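Local coordinates for protein putative carbohydrate-active enzyme (PDB 5WH8) that probably hydrolyses O-glycosidic bonds, consistent with a cellulase, through this glycoside hydrolase family 5 module of a longer multi-modular protein, at residues A[12-15]-A[20-23]. Numbering follows the deposited sequence.
With EDO (1,2-ethanediol), chain B.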
loop_
_atom_site.group_PDB
_atom_site.type_symbol
_atom_site.label_atom_id
_atom_site.label_comp_id
_atom_site.label_asym_id
_atom_site.label_seq_id
_atom_site.Cartn_x
_atom_site.Cartn_y
_atom_site.Cartn_z
ATOM N N GLY A 12 -14.679 7.097 6.460
ATOM C CA GLY A 12 -14.442 6.686 7.837
ATOM C C GLY A 12 -13.594 5.439 7.987
ATOM O O GLY A 12 -12.710 5.167 7.165
ATOM N N LYS A 13 -13.843 4.676 9.047
ATOM C CA LYS A 13 -13.091 3.441 9.281
ATOM C C LYS A 13 -13.555 2.343 8.331
ATOM O O LYS A 13 -14.713 1.942 8.347
ATOM C CB LYS A 13 -13.235 2.972 10.730
ATOM C CG LYS A 13 -12.319 1.807 11.094
ATOM C CD LYS A 13 -12.307 1.646 12.612
ATOM C CE LYS A 13 -11.232 0.705 13.106
ATOM N NZ LYS A 13 -10.964 0.958 14.555
ATOM N N LEU A 14 -12.636 1.880 7.485
ATOM C CA LEU A 14 -12.918 0.831 6.503
ATOM C C LEU A 14 -12.855 -0.558 7.166
ATOM O O LEU A 14 -12.132 -0.763 8.156
ATOM C CB LEU A 14 -11.918 0.898 5.334
ATOM C CG LEU A 14 -11.693 2.275 4.716
ATOM C CD1 LEU A 14 -10.566 2.239 3.648
ATOM C CD2 LEU A 14 -13.015 2.826 4.144
ATOM N N SER A 15 -13.624 -1.503 6.630
ATOM C CA SER A 15 -13.532 -2.903 7.050
ATOM C C SER A 15 -13.681 -3.826 5.838
ATOM O O SER A 15 -13.916 -3.374 4.716
ATOM C CB SER A 15 -14.590 -3.213 8.111
ATOM O OG SER A 15 -15.882 -3.102 7.578
ATOM N N GLN A 20 -14.950 -7.756 -0.437
ATOM C CA GLN A 20 -15.019 -6.310 -0.655
ATOM C C GLN A 20 -14.651 -5.487 0.564
ATOM O O GLN A 20 -15.150 -5.714 1.666
ATOM C CB GLN A 20 -16.425 -5.920 -1.097
ATOM C CG GLN A 20 -16.567 -4.442 -1.438
ATOM C CD GLN A 20 -15.776 -4.067 -2.683
ATOM O OE1 GLN A 20 -15.969 -4.668 -3.743
ATOM N NE2 GLN A 20 -14.854 -3.097 -2.555
ATOM N N MET A 21 -13.803 -4.487 0.343
ATOM C CA MET A 21 -13.533 -3.471 1.352
ATOM C C MET A 21 -14.693 -2.457 1.337
ATOM O O MET A 21 -15.100 -1.989 0.271
ATOM C CB MET A 21 -12.179 -2.805 1.069
ATOM C CG MET A 21 -11.717 -1.830 2.157
ATOM S SD MET A 21 -10.052 -1.160 1.860
ATOM C CE MET A 21 -10.352 -0.080 0.450
ATOM N N VAL A 22 -15.250 -2.163 2.512
ATOM C CA VAL A 22 -16.399 -1.259 2.650
ATOM C C VAL A 22 -16.132 -0.103 3.616
ATOM O O VAL A 22 -15.256 -0.184 4.471
ATOM C CB VAL A 22 -17.659 -2.032 3.136
ATOM C CG1 VAL A 22 -18.078 -3.059 2.115
ATOM C CG2 VAL A 22 -17.437 -2.698 4.478
ATOM N N SER A 23 -16.903 0.977 3.463
ATOM C CA SER A 23 -16.805 2.139 4.330
ATOM C C SER A 23 -17.486 1.910 5.686
ATOM O O SER A 23 -18.064 0.851 5.954
ATOM C CB SER A 23 -17.444 3.326 3.643
ATOM O OG SER A 23 -18.840 3.085 3.552
HETATM C C1 EDO B . -8.917 0.752 8.533
HETATM O O1 EDO B . -7.770 -0.082 8.548
HETATM C C2 EDO B . -8.753 1.802 7.453
HETATM O O2 EDO B . -9.836 2.711 7.569
#
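Lys13 meets 20-23 through its backbone, its carbonyl O lying 3.8 Å from Ser23 C, while its side chain starts out away from that segment. At buried Leu14 the contact tightens. Leu14 CA lies 3.3 Å from Val22 O in a CA-H...O contact, and the side chain, with CG anti to the carbonyl carbon (chi1 -48°), spreads its two methyls over different partners: CD1 packs on Met21 SD at 3.9 Å, the two side chains crossing at a slant, and CD2 reaches Ser23 CA. Leu14 N donates a nearly straight 2.9 Å bond to O2 of a 1,2-ethanediol, probably from the crystallisation liquor. Ser15 makes an antiparallel hydrogen-bonded pair with Val22. Ser15 N donates a hydrogen bond to Val22 O at 3.0 Å, and Val22 N returns a straighter bond to Ser15 O at 2.8 Å. On the face shared by these two residues, Ser15 OG touches Val22 CG2 at 3.5 Å. Beyond the pair, Gln20 NE2 reaches forward to Met21 O (3.0 Å), which lies almost in the plane of the Gln20 amide. Ser15 opens the first strand and 20-22 forms the second of a small antiparallel hairpin, 15-17 with 20-22, following helix 7-11 and preceding barrel strand 32-36. Consistent with the N-terminal hairpin covering the barrel bottom in family 5 glycoside hydrolases, it sits outside the barrel sheet, against the N-terminal end of the eight-stranded parallel TIM barrel: Gly12 O hydrogen-bonds Tyr103 OH at the start of strand 103-109, while Met21 lies against Ser267, just before strand 268-273.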